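Local coordinates for protein D-galactonate dehydratase family member RspA (Pantoea ananatis, PDB 3T6C) that catalyses, with low activity in vitro, the magnesium-dependent dehydration of D-gluconate to 2-dehydro-3-deoxy-D-gluconate, as a member of the mandelate racemase branch of the enolase superfamily, at residues A[116-121]-A[327-332]; A[135-140]-A[362-367]; A[255-260]-A[283-288]. One frame throughout, in Å; residues are numbered along the deposited sequence. Where two conformers were deposited one is given.

Contact 1 of 3, residues A[116-121]-A[327-332]; sequences GIDMAL and GITPAK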
ATOM      1  N   GLY A 116     -18.330  14.311 -32.718  1.00  8.83           N
ATOM      2  CA  GLY A 116     -18.855  15.149 -33.773  1.00  9.10           C
ATOM      3  C   GLY A 116     -20.247  15.633 -33.366  1.00 11.13           C
ATOM      4  O   GLY A 116     -20.590  16.825 -33.555  1.00 10.64           O
ATOM      5  N   ILE A 117     -21.026  14.718 -32.787  0.56  9.05           N
ATOM      6  CA  ILE A 117     -22.358  15.041 -32.270  0.56 10.39           C
ATOM      7  C   ILE A 117     -22.282  16.029 -31.121  0.56 11.35           C
ATOM      8  O   ILE A 117     -22.938  17.061 -31.138  0.56  9.26           O
ATOM      9  CB  ILE A 117     -23.093  13.764 -31.794  0.56  9.87           C
ATOM     10  CG1 ILE A 117     -23.347  12.804 -32.974  0.56 12.40           C
ATOM     11  CG2 ILE A 117     -24.407  14.122 -31.130  0.56 11.99           C
ATOM     12  CD1 ILE A 117     -23.834  13.479 -34.215  0.56 10.93           C
ATOM     13  N   ASP A 118     -21.467  15.701 -30.122  1.00 10.15           N
ATOM     14  CA  ASP A 118     -21.387  16.497 -28.899  1.00 11.19           C
ATOM     15  C   ASP A 118     -20.947  17.953 -29.154  1.00 10.12           C
ATOM     16  O   ASP A 118     -21.551  18.899 -28.637  1.00 11.24           O
ATOM     17  CB  ASP A 118     -20.446  15.826 -27.896  1.00 10.17           C
ATOM     18  CG  ASP A 118     -20.379  16.578 -26.585  1.00 10.94           C
ATOM     19  OD1 ASP A 118     -21.371  16.483 -25.784  1.00 12.42           O
ATOM     20  OD2 ASP A 118     -19.341  17.254 -26.368  1.00 12.00           O
ATOM     21  N   MET A 119     -19.891  18.128 -29.952  1.00 10.73           N
ATOM     22  CA  MET A 119     -19.413  19.495 -30.254  1.00  7.08           C
ATOM     23  C   MET A 119     -20.531  20.276 -30.963  1.00  8.87           C
ATOM     24  O   MET A 119     -20.744  21.471 -30.689  1.00 11.26           O
ATOM     25  CB  MET A 119     -18.124  19.472 -31.113  1.00  8.48           C
ATOM     26  CG  MET A 119     -16.929  18.958 -30.394  1.00 11.02           C
ATOM     27  SD  MET A 119     -15.511  19.348 -31.424  1.00 12.39           S
ATOM     28  CE  MET A 119     -14.247  18.418 -30.546  1.00 13.09           C
ATOM     29  N   ALA A 120     -21.228  19.630 -31.915  1.00  8.72           N
ATOM     30  CA  ALA A 120     -22.297  20.328 -32.639  1.00  8.75           C
ATOM     31  C   ALA A 120     -23.422  20.711 -31.698  1.00  9.88           C
ATOM     32  O   ALA A 120     -24.040  21.772 -31.861  1.00 10.76           O
ATOM     33  CB  ALA A 120     -22.830  19.457 -33.749  1.00 11.43           C
ATOM     34  N   LEU A 121     -23.704  19.895 -30.704  1.00 11.18           N
ATOM     35  CA  LEU A 121     -24.750  20.284 -29.750  1.00  7.35           C
ATOM     36  C   LEU A 121     -24.319  21.454 -28.860  1.00  8.28           C
ATOM     37  O   LEU A 121     -25.159  22.332 -28.573  1.00  9.11           O
ATOM     38  CB  LEU A 121     -25.148  19.087 -28.860  1.00  8.01           C
ATOM     39  CG  LEU A 121     -25.793  17.972 -29.657  1.00  8.81           C
ATOM     40  CD1 LEU A 121     -26.030  16.744 -28.777  1.00 12.55           C
ATOM     41  CD2 LEU A 121     -27.134  18.415 -30.297  1.00 11.06           C
ATOM     42  N   GLY A 327     -15.528  14.368 -27.231  1.00  9.96           N
ATOM     43  CA  GLY A 327     -16.042  15.731 -27.364  1.00 10.55           C
ATOM     44  C   GLY A 327     -15.878  16.672 -26.183  1.00  9.85           C
ATOM     45  O   GLY A 327     -15.076  16.445 -25.282  1.00  9.55           O
ATOM     46  N   ILE A 328     -16.580  17.821 -26.253  1.00  8.48           N
ATOM     47  CA  ILE A 328     -16.443  18.858 -25.223  1.00  7.93           C
ATOM     48  C   ILE A 328     -16.971  18.399 -23.868  1.00 10.20           C
ATOM     49  O   ILE A 328     -16.372  18.683 -22.833  1.00  9.64           O
ATOM     50  CB  ILE A 328     -17.188  20.118 -25.659  1.00  8.43           C
ATOM     51  CG1 ILE A 328     -16.362  20.776 -26.765  1.00  9.91           C
ATOM     52  CG2 ILE A 328     -17.378  21.091 -24.458  1.00 10.57           C
ATOM     53  CD1 ILE A 328     -17.073  21.898 -27.531  1.00 11.66           C
ATOM     54  N   THR A 329     -18.091  17.668 -23.859  1.00  9.45           N
ATOM     55  CA  THR A 329     -18.672  17.186 -22.582  1.00  9.73           C
ATOM     56  C   THR A 329     -17.642  16.400 -21.746  1.00 10.07           C
ATOM     57  O   THR A 329     -17.342  16.771 -20.602  1.00  9.28           O
ATOM     58  CB  THR A 329     -19.947  16.380 -22.845  1.00  9.33           C
ATOM     59  OG1 THR A 329     -20.968  17.289 -23.319  1.00 11.59           O
ATOM     60  CG2 THR A 329     -20.486  15.703 -21.542  1.00 11.58           C
ATOM     61  N   PRO A 330     -17.057  15.352 -22.319  1.00  9.60           N
ATOM     62  CA  PRO A 330     -16.050  14.629 -21.522  1.00  8.38           C
ATOM     63  C   PRO A 330     -14.744  15.399 -21.362  1.00  9.85           C
ATOM     64  O   PRO A 330     -14.088  15.230 -20.329  1.00  9.46           O
ATOM     65  CB  PRO A 330     -15.852  13.341 -22.305  1.00  9.04           C
ATOM     66  CG  PRO A 330     -16.263  13.688 -23.754  1.00  8.83           C
ATOM     67  CD  PRO A 330     -17.432  14.625 -23.552  1.00  8.58           C
ATOM     68  N   ALA A 331     -14.366  16.229 -22.327  1.00 11.10           N
ATOM     69  CA  ALA A 331     -13.132  16.983 -22.152  1.00  7.59           C
ATOM     70  C   ALA A 331     -13.234  17.912 -20.951  1.00  9.82           C
ATOM     71  O   ALA A 331     -12.250  18.108 -20.217  1.00  9.31           O
ATOM     72  CB  ALA A 331     -12.818  17.800 -23.407  1.00  9.51           C
ATOM     73  N   LYS A 332     -14.380  18.567 -20.781  1.00  9.09           N
ATOM     74  CA  LYS A 332     -14.533  19.464 -19.642  1.00  9.16           C
ATOM     75  C   LYS A 332     -14.405  18.684 -18.354  1.00  7.62           C
ATOM     76  O   LYS A 332     -13.785  19.168 -17.367  1.00  8.89           O
ATOM     77  CB  LYS A 332     -15.899  20.204 -19.730  1.00  7.64           C
ATOM     78  CG  LYS A 332     -16.167  21.171 -18.604  1.00 11.17           C
ATOM     79  CD  LYS A 332     -15.183  22.316 -18.601  1.00 13.65           C
ATOM     80  CE  LYS A 332     -15.669  23.429 -17.683  1.00 22.52           C
ATOM     81  NZ  LYS A 332     -14.684  24.508 -17.553  1.00 17.53           N
TER
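The carboxylate of Asp118, on helix 108-129 of the N-terminal capping domain, sits over the first turn of helix 328-340 in the enolase-type barrel domain and grips it with both oxygens. Thr329 donates twice to this one group. Its OG1 gives a hydrogen bond to Asp118 OD1 at 2.6 Å, received on the syn lone pair. Its backbone N reaches Asp118 OD2 at 2.8 Å in an almost straight bond, 173° at the hydrogen, arriving on the syn side but 27° out of the carboxylate plane. With one bond to each oxygen, the carboxylate is fixed in rotation. Because it meets the amino end of a helix, the helix dipole would probably favour its negative charge. Swinging CG anti to its own backbone N (chi1 -177°) carries the Asp118 carboxylate out from its helix toward this turn. Beside the polar grip, Met119 lays its CG across Ile328, 4.1 Å from CG1, the two side chains at about a right angle; the axes of the two short helix segments run roughly perpendicular, 9.5 Å apart at closest approach. Gly327 holds the N-cap position with a positive phi, at which a CB would crowd the preceding carbonyl O and point at Asp118 OD2; having no side chain, it lets the carboxylate come close. In the next shell, Trp95 and Ile91 of helix 91-100 pack on Asp118, and Ala360 of helix 355-367 touches both Met119 and Ile328. The contact thus joins the capping domain to the barrel through buried residues. The Thr329 hydroxyl that binds Asp118 is also hydrogen-bonded to Trp122 NE1, one helical turn after Asp118.

Contact 2 of 3, residues A[135-140]-A[362-367]; sequences ELLGGK and MHLDLS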
ATOM      1  N   GLU A 135     -18.123  31.056 -22.922  1.00 11.00           N
ATOM      2  CA  GLU A 135     -18.911  31.775 -21.927  1.00 11.38           C
ATOM      3  C   GLU A 135     -19.820  30.865 -21.139  1.00 11.26           C
ATOM      4  O   GLU A 135     -20.163  31.171 -19.999  1.00 12.73           O
ATOM      5  CB  GLU A 135     -19.762  32.885 -22.546  1.00 13.40           C
ATOM      6  CG  GLU A 135     -18.919  33.963 -23.153  1.00 11.52           C
ATOM      7  CD  GLU A 135     -18.214  34.880 -22.182  1.00 16.41           C
ATOM      8  OE1 GLU A 135     -18.168  34.605 -20.967  1.00 14.60           O
ATOM      9  OE2 GLU A 135     -17.720  35.950 -22.631  1.00 15.92           O
ATOM     10  N   LEU A 136     -20.253  29.747 -21.746  1.00 10.53           N
ATOM     11  CA  LEU A 136     -21.088  28.779 -20.998  1.00 12.74           C
ATOM     12  C   LEU A 136     -20.299  27.937 -19.999  1.00 13.55           C
ATOM     13  O   LEU A 136     -20.855  27.414 -19.041  1.00 17.49           O
ATOM     14  CB  LEU A 136     -21.736  27.831 -21.988  1.00 14.31           C
ATOM     15  CG  LEU A 136     -22.456  28.515 -23.135  1.00 18.22           C
ATOM     16  CD1 LEU A 136     -23.009  27.414 -24.081  1.00 17.45           C
ATOM     17  CD2 LEU A 136     -23.573  29.415 -22.629  1.00 21.35           C
ATOM     18  N   LEU A 137     -19.006  27.777 -20.254  1.00 12.39           N
ATOM     19  CA  LEU A 137     -18.097  26.899 -19.517  1.00 13.91           C
ATOM     20  C   LEU A 137     -17.363  27.564 -18.347  1.00 16.71           C
ATOM     21  O   LEU A 137     -16.457  26.965 -17.789  1.00 16.52           O
ATOM     22  CB  LEU A 137     -17.074  26.211 -20.428  1.00 12.68           C
ATOM     23  CG  LEU A 137     -17.683  25.345 -21.526  1.00 15.11           C
ATOM     24  CD1 LEU A 137     -16.563  24.815 -22.350  1.00 15.11           C
ATOM     25  CD2 LEU A 137     -18.507  24.211 -20.958  1.00 17.84           C
ATOM     26  N   GLY A 138     -17.761  28.776 -17.995  1.00 14.65           N
ATOM     27  CA  GLY A 138     -17.122  29.559 -16.954  1.00 16.68           C
ATOM     28  C   GLY A 138     -16.564  30.899 -17.364  1.00 15.13           C
ATOM     29  O   GLY A 138     -16.238  31.676 -16.495  1.00 12.94           O
ATOM     30  N   GLY A 139     -16.564  31.231 -18.652  1.00 11.54           N
ATOM     31  CA  GLY A 139     -16.049  32.526 -19.071  1.00 10.96           C
ATOM     32  C   GLY A 139     -14.523  32.525 -19.192  1.00 11.82           C
ATOM     33  O   GLY A 139     -13.845  31.521 -18.889  1.00 11.86           O
ATOM     34  N   LYS A 140     -13.967  33.658 -19.615  1.00 10.36           N
ATOM     35  CA  LYS A 140     -12.521  33.724 -19.838  1.00  9.77           C
ATOM     36  C   LYS A 140     -11.730  33.798 -18.560  1.00  9.95           C
ATOM     37  O   LYS A 140     -12.046  34.601 -17.650  1.00 11.47           O
ATOM     38  CB  LYS A 140     -12.132  34.933 -20.710  1.00 11.83           C
ATOM     39  CG  LYS A 140     -12.659  34.823 -22.136  1.00 14.70           C
ATOM     40  CD  LYS A 140     -12.237  36.050 -22.931  1.00 17.45           C
ATOM     41  CE  LYS A 140     -12.359  35.751 -24.437  1.00 18.76           C
ATOM     42  NZ  LYS A 140     -12.232  37.023 -25.281  1.00 24.33           N
ATOM     43  N   MET A 362      -9.736  25.499 -27.892  1.00  9.26           N
ATOM     44  CA  MET A 362      -9.425  26.833 -27.404  1.00  7.41           C
ATOM     45  C   MET A 362     -10.529  27.394 -26.483  1.00  5.92           C
ATOM     46  O   MET A 362     -10.221  28.191 -25.596  1.00  9.03           O
ATOM     47  CB  MET A 362      -9.145  27.779 -28.582  1.00 10.54           C
ATOM     48  CG  MET A 362      -7.764  27.455 -29.144  1.00 10.94           C
ATOM     49  SD  MET A 362      -7.342  28.554 -30.465  1.00 13.59           S
ATOM     50  CE  MET A 362      -5.717  27.879 -30.917  1.00 12.17           C
ATOM     51  N   HIS A 363     -11.796  27.004 -26.718  1.00  7.58           N
ATOM     52  CA  HIS A 363     -12.873  27.408 -25.819  1.00  9.02           C
ATOM     53  C   HIS A 363     -12.711  26.759 -24.446  1.00 10.28           C
ATOM     54  O   HIS A 363     -12.919  27.422 -23.429  1.00 12.55           O
ATOM     55  CB  HIS A 363     -14.226  27.109 -26.426  1.00 10.10           C
ATOM     56  CG  HIS A 363     -14.643  28.113 -27.459  1.00 10.05           C
ATOM     57  ND1 HIS A 363     -15.884  28.726 -27.448  1.00  9.87           N
ATOM     58  CD2 HIS A 363     -13.988  28.609 -28.536  1.00  9.97           C
ATOM     59  CE1 HIS A 363     -15.979  29.549 -28.482  1.00  9.81           C
ATOM     60  NE2 HIS A 363     -14.848  29.489 -29.170  1.00 10.02           N
ATOM     61  N   LEU A 364     -12.323  25.490 -24.421  1.00  8.97           N
ATOM     62  CA  LEU A 364     -11.911  24.849 -23.156  1.00  7.34           C
ATOM     63  C   LEU A 364     -10.716  25.574 -22.561  1.00  8.87           C
ATOM     64  O   LEU A 364     -10.717  25.887 -21.358  1.00 10.81           O
ATOM     65  CB  LEU A 364     -11.566  23.375 -23.378  1.00  8.98           C
ATOM     66  CG  LEU A 364     -12.806  22.473 -23.582  1.00 14.88           C
ATOM     67  CD1 LEU A 364     -12.390  21.286 -24.472  1.00 13.55           C
ATOM     68  CD2 LEU A 364     -13.314  21.999 -22.231  1.00 17.81           C
ATOM     69  N   ASP A 365      -9.690  25.825 -23.368  1.00  9.12           N
ATOM     70  CA  ASP A 365      -8.512  26.517 -22.865  1.00  9.17           C
ATOM     71  C   ASP A 365      -8.834  27.847 -22.215  1.00 11.65           C
ATOM     72  O   ASP A 365      -8.282  28.156 -21.157  1.00 13.24           O
ATOM     73  CB  ASP A 365      -7.541  26.826 -24.010  1.00  7.89           C
ATOM     74  CG  ASP A 365      -6.890  25.599 -24.619  1.00  9.91           C
ATOM     75  OD1 ASP A 365      -6.802  24.518 -23.996  1.00 10.11           O
ATOM     76  OD2 ASP A 365      -6.403  25.764 -25.783  1.00 10.89           O
ATOM     77  N   LEU A 366      -9.700  28.659 -22.844  1.00  8.58           N
ATOM     78  CA  LEU A 366     -10.061  29.949 -22.250  1.00 10.97           C
ATOM     79  C   LEU A 366     -10.765  29.831 -20.900  1.00 10.92           C
ATOM     80  O   LEU A 366     -10.579  30.739 -20.046  1.00 13.09           O
ATOM     81  CB  LEU A 366     -10.933  30.750 -23.216  1.00  8.38           C
ATOM     82  CG  LEU A 366     -10.166  31.312 -24.392  1.00  9.61           C
ATOM     83  CD1 LEU A 366     -11.180  31.899 -25.376  1.00 12.76           C
ATOM     84  CD2 LEU A 366      -9.250  32.451 -23.906  1.00 12.87           C
ATOM     85  N   SER A 367     -11.570  28.769 -20.724  1.00 10.50           N
ATOM     86  CA  SER A 367     -12.429  28.653 -19.547  1.00 10.12           C
ATOM     87  C   SER A 367     -11.852  27.786 -18.432  1.00 14.86           C
ATOM     88  O   SER A 367     -12.482  27.633 -17.365  1.00 15.76           O
ATOM     89  CB  SER A 367     -13.836  28.181 -19.962  1.00 11.77           C
ATOM     90  OG  SER A 367     -13.740  26.942 -20.650  1.00 17.15           O
TER
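Leu137 and Ser367 meet where the glycine-rich turn after helix 133-136 runs past the C-terminal end of helix 355-367, one of the helices of the enolase-type barrel. Leu137 CB rests 3.4 Å from Ser367 OG, and its CD1 continues toward Leu364 CD2, 4.3 Å away, so that the leucine covers the last turn of the helix. The serine hydroxyl lies between its own backbone N and carbonyl carbon (chi1 57°), and Ser367 OG comes back to within 2.9 Å of His363 O. Leu366 faces the far end of the turn: its side chain runs alongside that of Lys140 in the same direction, with Leu366 CD1 4.1 Å from Lys140 CE. No conventional hydrogen bond spans the two segments, but Leu366 is backbone hydrogen-bonded to Cys141, the residue after Lys140. Gly138 and Gly139 both have positive phi, where a side chain would crowd the preceding carbonyl O. Gly138 makes backbone hydrogen bonds to a neighbouring subunit, and Glu135, just before the turn, forms a salt bridge with Lys125 of that subunit. Closest at the backbone is a CA-H...O contact, Ser367 CA to Gly139 O, at 3.3 Å.

Contact 3 of 3, residues A[255-260]-A[283-288]; sequences NAIHMA and LKMLRQ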
ATOM      1  N   ASN A 255      14.207   2.808 -20.618  1.00  8.41           N
ATOM      2  CA  ASN A 255      14.987   3.824 -21.369  1.00  7.53           C
ATOM      3  C   ASN A 255      14.316   5.193 -21.371  1.00  9.30           C
ATOM      4  O   ASN A 255      15.002   6.230 -21.353  1.00 10.07           O
ATOM      5  CB  ASN A 255      15.326   3.360 -22.782  1.00  7.86           C
ATOM      6  CG  ASN A 255      16.310   2.184 -22.807  1.00 12.25           C
ATOM      7  OD1 ASN A 255      17.089   1.958 -21.866  1.00 15.05           O
ATOM      8  ND2 ASN A 255      16.299   1.461 -23.890  1.00 10.74           N
ATOM      9  N   ALA A 256      12.978   5.225 -21.280  1.00  7.33           N
ATOM     10  CA  ALA A 256      12.302   6.513 -21.124  1.00  7.13           C
ATOM     11  C   ALA A 256      12.536   7.126 -19.747  1.00 10.25           C
ATOM     12  O   ALA A 256      12.608   8.322 -19.647  1.00 10.32           O
ATOM     13  CB  ALA A 256      10.802   6.344 -21.318  1.00  7.81           C
ATOM     14  N   ILE A 257      12.631   6.295 -18.712  1.00  9.32           N
ATOM     15  CA  ILE A 257      12.944   6.783 -17.366  1.00  9.45           C
ATOM     16  C   ILE A 257      14.340   7.394 -17.400  1.00 10.32           C
ATOM     17  O   ILE A 257      14.530   8.534 -16.926  1.00 10.95           O
ATOM     18  CB  ILE A 257      12.846   5.665 -16.325  1.00  9.41           C
ATOM     19  CG1 ILE A 257      11.398   5.209 -16.247  1.00  8.60           C
ATOM     20  CG2 ILE A 257      13.377   6.143 -14.956  1.00 11.31           C
ATOM     21  CD1 ILE A 257      11.100   4.002 -15.292  1.00  9.33           C
ATOM     22  N   HIS A 258      15.327   6.683 -17.989  1.00  8.68           N
ATOM     23  CA  HIS A 258      16.654   7.262 -18.069  1.00 10.95           C
ATOM     24  C   HIS A 258      16.638   8.605 -18.858  1.00 10.06           C
ATOM     25  O   HIS A 258      17.237   9.604 -18.424  1.00 11.79           O
ATOM     26  CB  HIS A 258      17.606   6.274 -18.753  1.00 13.72           C
ATOM     27  CG  HIS A 258      18.964   6.850 -18.999  1.00 18.50           C
ATOM     28  ND1 HIS A 258      20.008   6.700 -18.118  1.00 28.05           N
ATOM     29  CD2 HIS A 258      19.422   7.644 -19.999  1.00 25.20           C
ATOM     30  CE1 HIS A 258      21.067   7.333 -18.587  1.00 20.09           C
ATOM     31  NE2 HIS A 258      20.735   7.935 -19.712  1.00 32.52           N
ATOM     32  N   MET A 259      15.893   8.661 -19.973  1.00  8.32           N
ATOM     33  CA  MET A 259      15.822   9.879 -20.763  1.00  9.36           C
ATOM     34  C   MET A 259      15.204  10.999 -19.914  1.00  8.52           C
ATOM     35  O   MET A 259      15.725  12.138 -19.931  1.00 10.31           O
ATOM     36  CB  MET A 259      14.971   9.657 -22.043  1.00 12.38           C
ATOM     37  CG  MET A 259      14.701  11.021 -22.804  1.00 14.01           C
ATOM     38  SD  MET A 259      13.610  10.816 -24.260  1.00 15.46           S
ATOM     39  CE  MET A 259      14.921  10.132 -25.176  1.00 12.82           C
ATOM     40  N   ALA A 260      14.080  10.741 -19.218  1.00  8.95           N
ATOM     41  CA  ALA A 260      13.488  11.798 -18.373  1.00  9.81           C
ATOM     42  C   ALA A 260      14.552  12.346 -17.367  1.00 10.05           C
ATOM     43  O   ALA A 260      14.703  13.580 -17.169  1.00 10.70           O
ATOM     44  CB  ALA A 260      12.263  11.230 -17.623  1.00  9.73           C
ATOM     45  N   LEU A 283       4.692   4.316 -15.314  1.00  7.66           N
ATOM     46  CA  LEU A 283       4.870   5.698 -14.874  1.00  7.76           C
ATOM     47  C   LEU A 283       5.027   5.775 -13.357  1.00  7.03           C
ATOM     48  O   LEU A 283       5.619   6.763 -12.902  1.00 10.24           O
ATOM     49  CB  LEU A 283       3.717   6.622 -15.356  1.00  8.26           C
ATOM     50  CG  LEU A 283       3.813   6.852 -16.863  1.00  9.50           C
ATOM     51  CD1 LEU A 283       2.499   7.525 -17.346  1.00 12.68           C
ATOM     52  CD2 LEU A 283       4.984   7.738 -17.201  1.00 13.95           C
ATOM     53  N   LYS A 284       4.539   4.786 -12.590  1.00  8.68           N
ATOM     54  CA  LYS A 284       4.803   4.815 -11.138  1.00  9.33           C
ATOM     55  C   LYS A 284       6.308   4.818 -10.890  1.00 13.74           C
ATOM     56  O   LYS A 284       6.844   5.633 -10.136  1.00 14.99           O
ATOM     57  CB  LYS A 284       4.178   3.615 -10.471  1.00 13.06           C
ATOM     58  CG  LYS A 284       4.616   3.592  -8.983  1.00 21.56           C
ATOM     59  CD  LYS A 284       3.770   2.551  -8.236  1.00 31.14           C
ATOM     60  CE  LYS A 284       4.325   2.279  -6.858  1.00 36.47           C
ATOM     61  NZ  LYS A 284       3.689   1.059  -6.303  1.00 45.23           N
ATOM     62  N   MET A 285       7.040   3.954 -11.581  1.00  9.46           N
ATOM     63  CA  MET A 285       8.468   3.938 -11.389  1.00  8.01           C
ATOM     64  C   MET A 285       9.117   5.227 -11.858  1.00 10.10           C
ATOM     65  O   MET A 285       9.996   5.807 -11.173  1.00  9.43           O
ATOM     66  CB  MET A 285       9.057   2.744 -12.140  1.00  8.62           C
ATOM     67  CG  MET A 285      10.566   2.684 -11.985  1.00  8.94           C
ATOM     68  SD  MET A 285      11.249   1.231 -12.826  1.00  9.51           S
ATOM     69  CE  MET A 285      13.013   1.543 -12.654  1.00  9.33           C
ATOM     70  N   LEU A 286       8.740   5.679 -13.057  1.00  9.57           N
ATOM     71  CA  LEU A 286       9.316   6.923 -13.568  1.00  7.80           C
ATOM     72  C   LEU A 286       9.177   8.073 -12.563  1.00  7.97           C
ATOM     73  O   LEU A 286      10.134   8.845 -12.367  1.00  8.17           O
ATOM     74  CB  LEU A 286       8.662   7.306 -14.893  1.00  6.50           C
ATOM     75  CG  LEU A 286       9.313   8.469 -15.612  1.00  4.86           C
ATOM     76  CD1 LEU A 286       9.072   8.292 -17.152  1.00  9.03           C
ATOM     77  CD2 LEU A 286       8.790   9.844 -15.196  1.00 11.75           C
ATOM     78  N   ARG A 287       8.003   8.219 -11.948  1.00  9.19           N
ATOM     79  CA  ARG A 287       7.733   9.372 -11.072  1.00  6.57           C
ATOM     80  C   ARG A 287       8.370   9.237  -9.696  1.00  8.50           C
ATOM     81  O   ARG A 287       8.362  10.186  -8.937  1.00  9.76           O
ATOM     82  CB  ARG A 287       6.218   9.587 -10.988  1.00  9.81           C
ATOM     83  CG  ARG A 287       5.619   9.885 -12.356  1.00  8.79           C
ATOM     84  CD  ARG A 287       5.956  11.295 -12.840  1.00  7.80           C
ATOM     85  NE  ARG A 287       5.023  12.265 -12.288  1.00  8.06           N
ATOM     86  CZ  ARG A 287       4.947  13.529 -12.690  1.00  5.73           C
ATOM     87  NH1 ARG A 287       5.842  14.022 -13.534  1.00  9.10           N
ATOM     88  NH2 ARG A 287       3.925  14.296 -12.274  1.00  7.23           N
ATOM     89  N   GLN A 288       8.938   8.086  -9.370  0.52  8.38           N
ATOM     90  CA  GLN A 288       9.726   7.990  -8.128  0.52  6.69           C
ATOM     91  C   GLN A 288      11.145   8.452  -8.336  0.52  8.50           C
ATOM     92  O   GLN A 288      11.902   8.576  -7.363  0.52  9.63           O
ATOM     93  CB  GLN A 288       9.710   6.553  -7.592  0.52 10.05           C
ATOM     94  CG  GLN A 288       8.304   6.112  -7.244  0.52  8.94           C
ATOM     95  CD  GLN A 288       8.244   4.691  -6.711  0.52 16.54           C
ATOM     96  OE1 GLN A 288       7.653   3.787  -7.334  0.52 18.18           O
ATOM     97  NE2 GLN A 288       8.863   4.479  -5.572  0.52 15.12           N
TER
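Ile257 drives its CD1 into the corner between Met285 and Leu286, and its orientation differs against each. Toward Met285 it comes at about a right angle: Ile257 CD1 is 3.6 Å from Met285 CG, the extended methionine chain passing across the tip of the isoleucine. Ile257 and Leu286 run antiparallel, overlapping flank to flank, with Ile257 CG1 3.7 Å from Leu286 CB. Ile257 CD1 also touches the backbone, 3.7 Å from Leu286 N. The extended course of Ile257 (chi2 176°) takes this methyl group as far as the neighbouring helix. Helix 253-262 connects parallel strands 242-246 and 270-272, and helix 283-289 connects 270-272 and 294-296: two successive beta-alpha-beta units of the enolase-type barrel, whose helices pack side by side. Their short segments run nearly parallel, at a crossing angle of -25° and an axis separation of 9.7 Å. Leu286 turns its CG anti to the backbone N (chi1 -172°), and its CD1 reaches Ala260 CB at 4.4 Å. On the inner side Leu286 packs on Ile294 and Ala260 on Leu271, both from barrel strands. On the other side, Ser291 of a neighbouring subunit packs on Ile257, and Arg287 of the same subunit on Met285.

Contacts 1 and 2 are neighbours, their centres 14 Å apart, and both join residues of the N-terminal part to helices of the barrel. They touch directly: Lys332 NZ of contact 1 lies 3.0 Å from Leu137 O of contact 2, probably a hydrogen bond, and Ala331 CB packs 3.7 Å from Leu364 CD1. Along the chain their segments alternate. Contact 3 stands apart, 33 and 34 Å from the other two between centres, yet is nested in sequence inside both loops. None of the three contacts lines the substrate site: the side chains of Met119 and Leu364 are each about 11 Å from that of substrate-binding His348, and the side chain of Ala256 is about 14 Å from the magnesium ion.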